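Local coordinates for agmatine N-acetyltransferase (Drosophila melanogaster, PDB 7CIW), which transfers the acetyl group of acetyl-CoA to agmatine and probably also acylates arylalkylamines such as serotonin and dopamine, at residues A[17-22]-A[55-60]; A[114-119]-A[211-216]; A[118-123]-A[181-186]. The protein carries 1 engineered substitution. All coordinates share one frame; numbering follows the deposited sequence.

How the interactions relate
From the N terminus, interaction 1 comes first: it closes a largely helical loop of 32 residues, setting the start of helix 19-30 against the turn between helix 47-54 and strand 62-67. It is complete before the other two begin. Interactions 2 and 3 set out from the same stretch around helix 116-119 and share Arg118 and Arg119. Interaction 3 reaches strand 181-187 across 57 residues, and its loop falls within the 91-residue one that interaction 2 closes at C-terminal strand 208-215. These two strands are neighbours in the sheet, so both contacts fasten the junction of helices 99-114 and 116-119 to the same edge of the sheet.

Interaction 1 of 3, residues A[17-22]-A[55-60]; sequences GETEQL and SNVPFG
Thr19 and Leu22, one turn apart on helix 19-30, meet Val57 through methyl groups alone. Thr19 CG2 faces the fork of the valine, with Val57 CG2 at 4.0 Å and CG1 at 4.1 Å from it; the two side chains cross at a slant. Leu22 slides past Val57 in the opposite direction and brings its CD2 to within 4.1 Å of Val57 CG2, which is therefore touched by both helix residues. The leucine reaches there because its CG lies anti to the backbone N (chi1 167°). Around these three, Val14, Leu54 and Cys62 extend the apolar packing, and Leu22 also rests on Val64 and Ala74 of the central sheet.

Polar bonds stay within each side. In the turn, Phe59 N bonds to Asn56 O at 3.1 Å and Gly60 N to Val57 O at 3.0 Å, holding the backbone coiled behind the valine. Before the helix, Glu18 sits at the N-cap position and its OE2 accepts a bond from Asp15 N.

The contact thus joins a helix start to a turn of the GNAT fold by dispersion and burial of methyl groups, without directional bonds between them, with the Leu22 side chain about 11 Å from the bound N-acetylagmatine.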
ATOM      1  N   GLY A  17     -19.379  -3.216  -3.505  1.00 45.80           N
ATOM      2  CA  GLY A  17     -20.446  -4.013  -2.928  1.00 45.59           C
ATOM      3  C   GLY A  17     -19.944  -5.375  -2.495  1.00 46.85           C
ATOM      4  O   GLY A  17     -20.577  -6.404  -2.751  1.00 48.68           O
ATOM      5  N   GLU A  18     -18.789  -5.376  -1.830  1.00 46.09           N
ATOM      6  CA  GLU A  18     -18.089  -6.576  -1.391  1.00 42.76           C
ATOM      7  C   GLU A  18     -16.909  -6.088  -0.564  1.00 36.80           C
ATOM      8  O   GLU A  18     -15.988  -6.841  -0.218  1.00 38.84           O
ATOM      9  CB  GLU A  18     -17.663  -7.429  -2.591  1.00 44.65           C
ATOM     10  CG  GLU A  18     -16.921  -8.719  -2.269  1.00 47.88           C
ATOM     11  CD  GLU A  18     -15.640  -8.838  -3.068  1.00 45.01           C
ATOM     12  OE1 GLU A  18     -14.595  -9.232  -2.494  1.00 39.82           O
ATOM     13  OE2 GLU A  18     -15.690  -8.526  -4.278  1.00 42.44           O
ATOM     14  N   THR A  19     -16.952  -4.802  -0.224  1.00 33.34           N
ATOM     15  CA  THR A  19     -15.855  -4.199   0.511  1.00 26.58           C
ATOM     16  C   THR A  19     -15.775  -4.686   1.950  1.00 27.90           C
ATOM     17  O   THR A  19     -14.714  -4.559   2.568  1.00 22.20           O
ATOM     18  CB  THR A  19     -15.972  -2.674   0.491  1.00 29.91           C
ATOM     19  OG1 THR A  19     -17.225  -2.278   1.053  1.00 34.44           O
ATOM     20  CG2 THR A  19     -15.878  -2.152  -0.942  1.00 32.24           C
ATOM     21  N   GLU A  20     -16.857  -5.231   2.512  1.00 23.47           N
ATOM     22  CA  GLU A  20     -16.784  -5.616   3.918  1.00 21.68           C
ATOM     23  C   GLU A  20     -15.837  -6.788   4.119  1.00 20.53           C
ATOM     24  O   GLU A  20     -15.029  -6.785   5.057  1.00 22.30           O
ATOM     25  CB  GLU A  20     -18.161  -5.957   4.475  1.00 24.96           C
ATOM     26  CG  GLU A  20     -18.101  -6.235   5.962  1.00 30.73           C
ATOM     27  CD  GLU A  20     -19.448  -6.592   6.545  1.00 36.19           C
ATOM     28  OE1 GLU A  20     -20.130  -5.683   7.065  1.00 44.40           O
ATOM     29  OE2 GLU A  20     -19.819  -7.783   6.482  1.00 35.55           O
ATOM     30  N   GLN A  21     -15.923  -7.799   3.253  1.00 20.50           N
ATOM     31  CA  GLN A  21     -15.017  -8.932   3.366  1.00 20.01           C
ATOM     32  C   GLN A  21     -13.571  -8.485   3.211  1.00 16.76           C
ATOM     33  O   GLN A  21     -12.686  -8.966   3.923  1.00 17.61           O
ATOM     34  CB  GLN A  21     -15.361  -9.988   2.316  1.00 20.94           C
ATOM     35  CG  GLN A  21     -16.610 -10.810   2.636  1.00 30.60           C
ATOM     36  CD  GLN A  21     -16.721 -11.169   4.105  1.00 31.54           C
ATOM     37  OE1 GLN A  21     -15.778 -11.689   4.707  1.00 39.18           O
ATOM     38  NE2 GLN A  21     -17.882 -10.880   4.701  1.00 38.90           N
ATOM     39  N   LEU A  22     -13.314  -7.563   2.279  1.00 17.71           N
ATOM     40  CA  LEU A  22     -11.956  -7.052   2.097  1.00 15.61           C
ATOM     41  C   LEU A  22     -11.457  -6.375   3.361  1.00 15.62           C
ATOM     42  O   LEU A  22     -10.326  -6.604   3.799  1.00 16.10           O
ATOM     43  CB  LEU A  22     -11.915  -6.073   0.921  1.00 16.05           C
ATOM     44  CG  LEU A  22     -10.644  -5.221   0.787  1.00 16.15           C
ATOM     45  CD1 LEU A  22      -9.425  -6.112   0.526  1.00 16.98           C
ATOM     46  CD2 LEU A  22     -10.795  -4.184  -0.334  1.00 15.81           C
ATOM     47  N   SER A  55     -11.776   3.571  -0.695  1.00 15.53           N
ATOM     48  CA  SER A  55     -12.052   4.520  -1.768  1.00 17.49           C
ATOM     49  C   SER A  55     -11.367   4.138  -3.075  1.00 18.06           C
ATOM     50  O   SER A  55     -11.672   4.730  -4.114  1.00 17.89           O
ATOM     51  CB  SER A  55     -11.628   5.931  -1.351  1.00 20.16           C
ATOM     52  OG  SER A  55     -10.223   6.106  -1.405  1.00 21.15           O
ATOM     53  N   ASN A  56     -10.457   3.168  -3.053  1.00 17.22           N
ATOM     54  CA  ASN A  56      -9.809   2.719  -4.271  1.00 16.41           C
ATOM     55  C   ASN A  56     -10.568   1.615  -4.978  1.00 15.22           C
ATOM     56  O   ASN A  56     -10.268   1.331  -6.142  1.00 15.54           O
ATOM     57  CB  ASN A  56      -8.385   2.240  -3.957  1.00 13.66           C
ATOM     58  CG  ASN A  56      -7.521   3.347  -3.471  1.00 15.78           C
ATOM     59  OD1 ASN A  56      -7.081   4.195  -4.250  1.00 17.80           O
ATOM     60  ND2 ASN A  56      -7.284   3.378  -2.165  1.00 17.13           N
ATOM     61  N   VAL A  57     -11.539   0.990  -4.306  1.00 15.83           N
ATOM     62  CA  VAL A  57     -12.279  -0.110  -4.929  1.00 14.84           C
ATOM     63  C   VAL A  57     -12.967   0.308  -6.221  1.00 15.57           C
ATOM     64  O   VAL A  57     -12.927  -0.464  -7.191  1.00 15.26           O
ATOM     65  CB  VAL A  57     -13.232  -0.748  -3.908  1.00 14.01           C
ATOM     66  CG1 VAL A  57     -14.139  -1.778  -4.586  1.00 19.67           C
ATOM     67  CG2 VAL A  57     -12.414  -1.396  -2.787  1.00 18.67           C
ATOM     68  N   PRO A  58     -13.571   1.500  -6.342  1.00 14.64           N
ATOM     69  CA  PRO A  58     -14.261   1.828  -7.606  1.00 16.98           C
ATOM     70  C   PRO A  58     -13.344   1.911  -8.812  1.00 16.30           C
ATOM     71  O   PRO A  58     -13.834   1.868  -9.945  1.00 19.06           O
ATOM     72  CB  PRO A  58     -14.911   3.187  -7.311  1.00 18.43           C
ATOM     73  CG  PRO A  58     -15.091   3.187  -5.825  1.00 18.35           C
ATOM     74  CD  PRO A  58     -13.837   2.527  -5.314  1.00 16.89           C
ATOM     75  N   PHE A  59     -12.033   2.047  -8.607  1.00 15.22           N
ATOM     76  CA  PHE A  59     -11.093   2.105  -9.718  1.00 15.78           C
ATOM     77  C   PHE A  59     -10.866   0.756 -10.376  1.00 16.78           C
ATOM     78  O   PHE A  59     -10.222   0.712 -11.426  1.00 18.02           O
ATOM     79  CB  PHE A  59      -9.743   2.648  -9.251  1.00 13.79           C
ATOM     80  CG  PHE A  59      -9.795   4.043  -8.725  1.00 14.80           C
ATOM     81  CD1 PHE A  59     -10.386   5.057  -9.462  1.00 18.01           C
ATOM     82  CD2 PHE A  59      -9.259   4.341  -7.481  1.00 18.81           C
ATOM     83  CE1 PHE A  59     -10.428   6.346  -8.978  1.00 18.27           C
ATOM     84  CE2 PHE A  59      -9.309   5.632  -6.984  1.00 20.83           C
ATOM     85  CZ  PHE A  59      -9.893   6.636  -7.738  1.00 21.56           C
ATOM     86  N   GLY A  60     -11.350  -0.338  -9.791  1.00 16.58           N
ATOM     87  CA  GLY A  60     -11.065  -1.639 -10.370  1.00 15.56           C
ATOM     88  C   GLY A  60      -9.626  -2.061 -10.221  1.00 16.26           C
ATOM     89  O   GLY A  60      -9.146  -2.905 -10.978  1.00 19.66           O
TER

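Interaction 2 of 3, residues A[114-119]-A[211-216]; sequences TDVCRR and TFVLHL
Thr114 lies opposite Thr211 and Val116 opposite Val213, with CA atoms 7.7 Å apart in the first pair and 8.6 Å in the second, so that the break between helices 99-114 and 116-119 follows strand 208-215 in matching order.

The two threonines reach toward each other tip to tip, CG2 of Thr114 standing 3.7 Å from CG2 of Thr211 and also covering its CB. Their hydroxyls are used elsewhere: Thr114 OG1 bonds back to Val110 O in its own helix, and Thr211 OG1 bonds to Asp165 OD1 on the adjoining strand. Two residues on, the valines slide past one another, touching through CG1 of Val116 and CG1 of Val213 at 4.1 Å. Each valine places that methyl anti to its carbonyl carbon. Leu161 and Ile183 pack on Val116 as well.

Polar bonds fix the helical side. Asp115, with positive phi (45°), ends one helix and precedes the next, whose first turn is closed by Arg119 N bonding to Asp115 O at 2.9 Å. Arg119 folds back over the junction, its NE giving an almost straight bond (173°) to a lone pair of Thr114 O at 2.9 Å, in the guanidinium plane. Arg118 NH1 forms a salt bridge with Asp115, meeting the syn lone pair of OD1 at 3.1 Å, and also bonds to Ser82 O.

Buried methyls therefore hold the junction of the two helices on the sheet, while arginines tie that junction together from within. Through its hydroxyl, Thr211 also contacts Asp165, a residue seen to bind CoA, which makes it a second-shell neighbour of the cofactor site.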
ATOM      1  N   THR A 114       9.372  11.637  -3.294  1.00 16.20           N
ATOM      2  CA  THR A 114       9.478  10.793  -4.488  1.00 18.13           C
ATOM      3  C   THR A 114       8.967  11.510  -5.733  1.00 19.88           C
ATOM      4  O   THR A 114       9.627  11.478  -6.779  1.00 19.07           O
ATOM      5  CB  THR A 114       8.729   9.478  -4.284  1.00 16.80           C
ATOM      6  OG1 THR A 114       7.376   9.731  -3.884  1.00 15.57           O
ATOM      7  CG2 THR A 114       9.412   8.647  -3.214  1.00 20.56           C
ATOM      8  N   ASP A 115       7.790  12.135  -5.644  1.00 16.83           N
ATOM      9  CA  ASP A 115       7.254  13.011  -6.691  1.00 18.31           C
ATOM     10  C   ASP A 115       7.422  12.380  -8.078  1.00 18.12           C
ATOM     11  O   ASP A 115       8.012  12.957  -8.988  1.00 16.92           O
ATOM     12  CB  ASP A 115       7.929  14.386  -6.618  1.00 18.81           C
ATOM     13  CG  ASP A 115       7.137  15.488  -7.320  1.00 25.53           C
ATOM     14  OD1 ASP A 115       6.049  15.221  -7.863  1.00 23.69           O
ATOM     15  OD2 ASP A 115       7.615  16.640  -7.333  1.00 30.11           O
ATOM     16  N   VAL A 116       6.888  11.164  -8.225  1.00 17.48           N
ATOM     17  CA  VAL A 116       7.366  10.299  -9.305  1.00 15.86           C
ATOM     18  C   VAL A 116       6.926  10.794 -10.671  1.00 18.23           C
ATOM     19  O   VAL A 116       7.554  10.466 -11.682  1.00 15.43           O
ATOM     20  CB  VAL A 116       6.917   8.842  -9.106  1.00 16.72           C
ATOM     21  CG1 VAL A 116       7.585   8.233  -7.881  1.00 17.09           C
ATOM     22  CG2 VAL A 116       5.365   8.733  -9.068  1.00 17.23           C
ATOM     23  N   CYS A 117       5.821  11.533 -10.750  1.00 16.51           N
ATOM     24  CA  CYS A 117       5.373  12.024 -12.053  1.00 18.71           C
ATOM     25  C   CYS A 117       6.357  13.033 -12.623  1.00 19.09           C
ATOM     26  O   CYS A 117       6.686  12.991 -13.819  1.00 22.51           O
ATOM     27  CB  CYS A 117       3.973  12.618 -11.909  1.00 19.79           C
ATOM     28  SG  CYS A 117       2.727  11.280 -11.692  1.00 19.56           S
ATOM     29  N   ARG A 118       6.870  13.907 -11.762  1.00 19.12           N
ATOM     30  CA  ARG A 118       7.905  14.845 -12.178  1.00 21.76           C
ATOM     31  C   ARG A 118       9.249  14.148 -12.340  1.00 21.09           C
ATOM     32  O   ARG A 118      10.007  14.447 -13.274  1.00 24.75           O
ATOM     33  CB  ARG A 118       8.027  15.965 -11.156  1.00 22.38           C
ATOM     34  CG  ARG A 118       6.760  16.773 -11.001  1.00 31.37           C
ATOM     35  CD  ARG A 118       7.007  18.078 -10.256  1.00 32.30           C
ATOM     36  NE  ARG A 118       5.853  18.960 -10.385  1.00 32.65           N
ATOM     37  CZ  ARG A 118       4.683  18.743  -9.793  1.00 35.19           C
ATOM     38  NH1 ARG A 118       4.513  17.671  -9.014  1.00 30.03           N
ATOM     39  NH2 ARG A 118       3.682  19.594  -9.975  1.00 40.24           N
ATOM     40  N   ARG A 119       9.561  13.221 -11.434  1.00 19.11           N
ATOM     41  CA  ARG A 119      10.860  12.560 -11.462  1.00 15.94           C
ATOM     42  C   ARG A 119      11.088  11.825 -12.777  1.00 19.83           C
ATOM     43  O   ARG A 119      12.182  11.895 -13.348  1.00 21.88           O
ATOM     44  CB  ARG A 119      10.980  11.598 -10.275  1.00 18.90           C
ATOM     45  CG  ARG A 119      12.259  10.756 -10.253  1.00 20.80           C
ATOM     46  CD  ARG A 119      12.215   9.741  -9.108  1.00 26.21           C
ATOM     47  NE  ARG A 119      12.173  10.394  -7.798  1.00 26.85           N
ATOM     48  CZ  ARG A 119      13.208  10.468  -6.964  1.00 28.78           C
ATOM     49  NH1 ARG A 119      14.371   9.920  -7.293  1.00 26.61           N
ATOM     50  NH2 ARG A 119      13.080  11.092  -5.796  1.00 29.02           N
ATOM     51  N   THR A 211      10.692   3.306  -0.944  1.00 13.54           N
ATOM     52  CA  THR A 211       9.773   3.447  -2.065  1.00 11.61           C
ATOM     53  C   THR A 211      10.396   2.867  -3.325  1.00 14.90           C
ATOM     54  O   THR A 211      11.526   3.213  -3.680  1.00 14.03           O
ATOM     55  CB  THR A 211       9.409   4.912  -2.274  1.00 14.55           C
ATOM     56  OG1 THR A 211       8.771   5.392  -1.089  1.00 16.03           O
ATOM     57  CG2 THR A 211       8.437   5.066  -3.448  1.00 14.75           C
ATOM     58  N   PHE A 212       9.648   1.989  -3.992  1.00 11.68           N
ATOM     59  CA  PHE A 212      10.084   1.326  -5.213  1.00 11.97           C
ATOM     60  C   PHE A 212       9.128   1.663  -6.351  1.00 14.37           C
ATOM     61  O   PHE A 212       7.935   1.910  -6.129  1.00 13.15           O
ATOM     62  CB  PHE A 212      10.115  -0.191  -5.041  1.00 12.34           C
ATOM     63  CG  PHE A 212      11.205  -0.700  -4.138  1.00 13.19           C
ATOM     64  CD1 PHE A 212      11.057  -0.693  -2.753  1.00 13.02           C
ATOM     65  CD2 PHE A 212      12.355  -1.243  -4.683  1.00 14.60           C
ATOM     66  CE1 PHE A 212      12.054  -1.198  -1.937  1.00 14.26           C
ATOM     67  CE2 PHE A 212      13.354  -1.743  -3.875  1.00 15.40           C
ATOM     68  CZ  PHE A 212      13.208  -1.718  -2.499  1.00 15.48           C
ATOM     69  N   VAL A 213       9.657   1.654  -7.576  1.00 12.11           N
ATOM     70  CA  VAL A 213       8.843   1.822  -8.772  1.00 12.81           C
ATOM     71  C   VAL A 213       9.154   0.718  -9.772  1.00 14.11           C
ATOM     72  O   VAL A 213      10.232   0.121  -9.777  1.00 13.83           O
ATOM     73  CB  VAL A 213       9.036   3.199  -9.444  1.00 15.49           C
ATOM     74  CG1 VAL A 213       8.744   4.313  -8.464  1.00 13.02           C
ATOM     75  CG2 VAL A 213      10.450   3.324  -9.992  1.00 13.71           C
ATOM     76  N   LEU A 214       8.172   0.465 -10.635  1.00 12.75           N
ATOM     77  CA  LEU A 214       8.320  -0.438 -11.766  1.00 11.86           C
ATOM     78  C   LEU A 214       7.884   0.295 -13.020  1.00 14.13           C
ATOM     79  O   LEU A 214       6.782   0.846 -13.064  1.00 15.49           O
ATOM     80  CB  LEU A 214       7.476  -1.701 -11.579  1.00 14.33           C
ATOM     81  CG  LEU A 214       7.565  -2.699 -12.738  1.00 15.10           C
ATOM     82  CD1 LEU A 214       8.912  -3.434 -12.707  1.00 18.95           C
ATOM     83  CD2 LEU A 214       6.390  -3.676 -12.695  1.00 17.00           C
ATOM     84  N   HIS A 215       8.737   0.309 -14.041  1.00 14.92           N
ATOM     85  CA  HIS A 215       8.386   0.964 -15.293  1.00 16.67           C
ATOM     86  C   HIS A 215       7.591   0.000 -16.163  1.00 17.54           C
ATOM     87  O   HIS A 215       8.025  -1.129 -16.402  1.00 21.54           O
ATOM     88  CB  HIS A 215       9.646   1.437 -16.018  1.00 15.78           C
ATOM     89  CG  HIS A 215      10.423   2.447 -15.237  1.00 18.49           C
ATOM     90  ND1 HIS A 215      10.244   3.805 -15.394  1.00 22.19           N
ATOM     91  CD2 HIS A 215      11.353   2.298 -14.266  1.00 17.92           C
ATOM     92  CE1 HIS A 215      11.038   4.449 -14.559  1.00 18.45           C
ATOM     93  NE2 HIS A 215      11.722   3.560 -13.862  1.00 19.72           N
ATOM     94  N   LEU A 216       6.422   0.451 -16.619  1.00 19.25           N
ATOM     95  CA  LEU A 216       5.526  -0.359 -17.449  1.00 19.39           C
ATOM     96  C   LEU A 216       5.719  -0.074 -18.922  1.00 28.59           C
ATOM     97  O   LEU A 216       6.114   1.039 -19.288  1.00 29.50           O
ATOM     98  CB  LEU A 216       4.069  -0.097 -17.076  1.00 21.82           C
ATOM     99  CG  LEU A 216       3.706  -0.456 -15.641  1.00 18.82           C
ATOM    100  CD1 LEU A 216       2.222  -0.229 -15.421  1.00 15.89           C
ATOM    101  CD2 LEU A 216       4.091  -1.902 -15.329  1.00 19.10           C
ATOM    102  OXT LEU A 216       5.450  -0.943 -19.762  1.00 34.33           O
TER

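Interaction 3 of 3, residues A[118-123]-A[181-186]; sequences RRFSVP and QLINTL
Ile183 is the residue of 181-186 that meets both Arg119 and Phe120, with a different branch for each. Two residues earlier, Gln181, at the start of edge strand 181-187, pairs through its backbone with Val213 of strand 208-215.

At Ile183 the branches part. CG2 comes up to the edge of the Phe120 ring, near its plane, and stands 4.1 Å from CZ; the two side chains cross at an angle. One ring face is occupied from its own side by Arg119 CG, 3.9 Å above the centre, and the ring also meets His215 edge-to-face. CD1 of Ile183 lies over one face of the Arg119 guanidinium, 4.2 Å from NE, the bend at chi3 (-64°) turning the guanidinium to meet it.

Ile183 and Asn184 together face Thr211, a classic beta bulge at the junction with strand 208-215 of this GNAT sheet; the psi of Ile183, -11°, departs from the extended strand values. A water donates to Ile183 O at 3.0 Å.

The same water donates to Asn184 OD1 at 2.7 Å and accepts from Arg119 NH2 at 3.1 Å. With NE bonded to Thr114 O and NH2 also to Ala113 O, the guanidinium bonds directly to the end of helix 99-114 and through the water to the bulge. Further along the strand, Leu186 pairs with Val209 and packs on Val110 of helix 99-114.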
ATOM      1  N   ARG A 118       6.870  13.907 -11.762  1.00 19.12           N
ATOM      2  CA  ARG A 118       7.905  14.845 -12.178  1.00 21.76           C
ATOM      3  C   ARG A 118       9.249  14.148 -12.340  1.00 21.09           C
ATOM      4  O   ARG A 118      10.007  14.447 -13.274  1.00 24.75           O
ATOM      5  CB  ARG A 118       8.027  15.965 -11.156  1.00 22.38           C
ATOM      6  CG  ARG A 118       6.760  16.773 -11.001  1.00 31.37           C
ATOM      7  CD  ARG A 118       7.007  18.078 -10.256  1.00 32.30           C
ATOM      8  NE  ARG A 118       5.853  18.960 -10.385  1.00 32.65           N
ATOM      9  CZ  ARG A 118       4.683  18.743  -9.793  1.00 35.19           C
ATOM     10  NH1 ARG A 118       4.513  17.671  -9.014  1.00 30.03           N
ATOM     11  NH2 ARG A 118       3.682  19.594  -9.975  1.00 40.24           N
ATOM     12  N   ARG A 119       9.561  13.221 -11.434  1.00 19.11           N
ATOM     13  CA  ARG A 119      10.860  12.560 -11.462  1.00 15.94           C
ATOM     14  C   ARG A 119      11.088  11.825 -12.777  1.00 19.83           C
ATOM     15  O   ARG A 119      12.182  11.895 -13.348  1.00 21.88           O
ATOM     16  CB  ARG A 119      10.980  11.598 -10.275  1.00 18.90           C
ATOM     17  CG  ARG A 119      12.259  10.756 -10.253  1.00 20.80           C
ATOM     18  CD  ARG A 119      12.215   9.741  -9.108  1.00 26.21           C
ATOM     19  NE  ARG A 119      12.173  10.394  -7.798  1.00 26.85           N
ATOM     20  CZ  ARG A 119      13.208  10.468  -6.964  1.00 28.78           C
ATOM     21  NH1 ARG A 119      14.371   9.920  -7.293  1.00 26.61           N
ATOM     22  NH2 ARG A 119      13.080  11.092  -5.796  1.00 29.02           N
ATOM     23  N   PHE A 120      10.071  11.122 -13.277  1.00 17.00           N
ATOM     24  CA  PHE A 120      10.205  10.302 -14.480  1.00 16.46           C
ATOM     25  C   PHE A 120       9.461  10.871 -15.686  1.00 19.14           C
ATOM     26  O   PHE A 120       9.374  10.192 -16.715  1.00 18.48           O
ATOM     27  CB  PHE A 120       9.726   8.867 -14.200  1.00 16.70           C
ATOM     28  CG  PHE A 120      10.573   8.131 -13.198  1.00 17.82           C
ATOM     29  CD1 PHE A 120      10.060   7.774 -11.956  1.00 18.05           C
ATOM     30  CD2 PHE A 120      11.892   7.823 -13.491  1.00 19.29           C
ATOM     31  CE1 PHE A 120      10.844   7.111 -11.028  1.00 20.17           C
ATOM     32  CE2 PHE A 120      12.682   7.147 -12.571  1.00 21.43           C
ATOM     33  CZ  PHE A 120      12.159   6.795 -11.335  1.00 20.63           C
ATOM     34  N   SER A 121       8.930  12.093 -15.584  1.00 20.39           N
ATOM     35  CA  SER A 121       8.151  12.725 -16.655  1.00 17.77           C
ATOM     36  C   SER A 121       7.073  11.789 -17.194  1.00 20.46           C
ATOM     37  O   SER A 121       6.974  11.542 -18.398  1.00 21.28           O
ATOM     38  CB  SER A 121       9.056  13.206 -17.797  1.00 22.68           C
ATOM     39  OG  SER A 121       9.544  14.519 -17.564  1.00 28.74           O
ATOM     40  N   VAL A 122       6.256  11.253 -16.292  1.00 17.36           N
ATOM     41  CA  VAL A 122       5.105  10.447 -16.702  1.00 18.09           C
ATOM     42  C   VAL A 122       3.848  11.167 -16.238  1.00 17.75           C
ATOM     43  O   VAL A 122       3.890  11.881 -15.228  1.00 18.75           O
ATOM     44  CB  VAL A 122       5.153   9.023 -16.126  1.00 19.62           C
ATOM     45  CG1 VAL A 122       6.310   8.229 -16.729  1.00 19.68           C
ATOM     46  CG2 VAL A 122       5.257   9.081 -14.610  1.00 19.16           C
ATOM     47  N   PRO A 123       2.715  11.007 -16.925  1.00 16.84           N
ATOM     48  CA  PRO A 123       1.516  11.769 -16.551  1.00 18.55           C
ATOM     49  C   PRO A 123       0.817  11.255 -15.310  1.00 15.60           C
ATOM     50  O   PRO A 123       0.053  12.012 -14.693  1.00 17.22           O
ATOM     51  CB  PRO A 123       0.608  11.630 -17.781  1.00 20.90           C
ATOM     52  CG  PRO A 123       1.071  10.409 -18.461  1.00 20.74           C
ATOM     53  CD  PRO A 123       2.541  10.283 -18.197  1.00 19.52           C
ATOM     54  N   GLN A 181      12.739  -0.946  -8.779  1.00 15.29           N
ATOM     55  CA  GLN A 181      13.934  -0.190  -8.411  1.00 14.46           C
ATOM     56  C   GLN A 181      13.647   0.736  -7.236  1.00 17.18           C
ATOM     57  O   GLN A 181      12.616   1.407  -7.194  1.00 13.62           O
ATOM     58  CB  GLN A 181      14.456   0.637  -9.590  1.00 19.43           C
ATOM     59  CG  GLN A 181      14.985  -0.193 -10.751  1.00 25.16           C
ATOM     60  CD  GLN A 181      14.047  -0.172 -11.935  1.00 28.83           C
ATOM     61  OE1 GLN A 181      13.771   0.887 -12.501  1.00 32.87           O
ATOM     62  NE2 GLN A 181      13.546  -1.344 -12.319  1.00 31.06           N
ATOM     63  N   LEU A 182      14.591   0.785  -6.301  1.00 13.40           N
ATOM     64  CA  LEU A 182      14.478   1.659  -5.140  1.00 13.51           C
ATOM     65  C   LEU A 182      14.693   3.116  -5.537  1.00 16.92           C
ATOM     66  O   LEU A 182      15.652   3.430  -6.245  1.00 16.74           O
ATOM     67  CB  LEU A 182      15.523   1.256  -4.103  1.00 16.08           C
ATOM     68  CG  LEU A 182      15.647   2.116  -2.853  1.00 14.42           C
ATOM     69  CD1 LEU A 182      14.401   1.955  -1.996  1.00 16.81           C
ATOM     70  CD2 LEU A 182      16.906   1.696  -2.089  1.00 15.75           C
ATOM     71  N   ILE A 183      13.843   4.022  -5.037  1.00 15.11           N
ATOM     72  CA  ILE A 183      14.015   5.433  -5.378  1.00 15.10           C
ATOM     73  C   ILE A 183      14.093   6.342  -4.156  1.00 15.30           C
ATOM     74  O   ILE A 183      14.451   7.519  -4.293  1.00 16.63           O
ATOM     75  CB  ILE A 183      12.910   5.944  -6.323  1.00 13.77           C
ATOM     76  CG1 ILE A 183      11.534   5.868  -5.666  1.00 14.46           C
ATOM     77  CG2 ILE A 183      12.924   5.192  -7.662  1.00 14.25           C
ATOM     78  CD1 ILE A 183      10.522   6.778  -6.333  1.00 16.93           C
ATOM     79  N   ASN A 184      13.775   5.823  -2.966  1.00 13.75           N
ATOM     80  CA  ASN A 184      13.771   6.669  -1.772  1.00 13.04           C
ATOM     81  C   ASN A 184      13.781   5.819  -0.513  1.00 15.61           C
ATOM     82  O   ASN A 184      13.097   4.801  -0.444  1.00 15.38           O
ATOM     83  CB  ASN A 184      12.546   7.592  -1.730  1.00 16.99           C
ATOM     84  CG  ASN A 184      12.713   8.745  -0.738  1.00 15.73           C
ATOM     85  OD1 ASN A 184      13.483   9.666  -0.980  1.00 18.91           O
ATOM     86  ND2 ASN A 184      11.980   8.696   0.371  1.00 15.71           N
ATOM     87  N   THR A 185      14.515   6.288   0.500  1.00 14.51           N
ATOM     88  CA  THR A 185      14.558   5.664   1.812  1.00 14.54           C
ATOM     89  C   THR A 185      14.372   6.744   2.868  1.00 15.94           C
ATOM     90  O   THR A 185      15.064   7.768   2.847  1.00 17.11           O
ATOM     91  CB  THR A 185      15.883   4.924   2.048  1.00 14.05           C
ATOM     92  OG1 THR A 185      16.100   3.969   0.995  1.00 16.27           O
ATOM     93  CG2 THR A 185      15.883   4.219   3.391  1.00 18.44           C
ATOM     94  N   LEU A 186      13.430   6.523   3.771  1.00 14.15           N
ATOM     95  CA  LEU A 186      13.237   7.409   4.913  1.00 15.82           C
ATOM     96  C   LEU A 186      13.247   6.554   6.167  1.00 13.42           C
ATOM     97  O   LEU A 186      12.364   5.713   6.348  1.00 13.10           O
ATOM     98  CB  LEU A 186      11.929   8.190   4.791  1.00 14.90           C
ATOM     99  CG  LEU A 186      11.497   9.054   5.976  1.00 19.16           C
ATOM    100  CD1 LEU A 186      12.616   9.996   6.386  1.00 18.49           C
ATOM    101  CD2 LEU A 186      10.226   9.821   5.592  1.00 17.38           C
TER
HETATM  102  O   HOH W   1      14.760  10.312  -3.290  1.00 30.39           O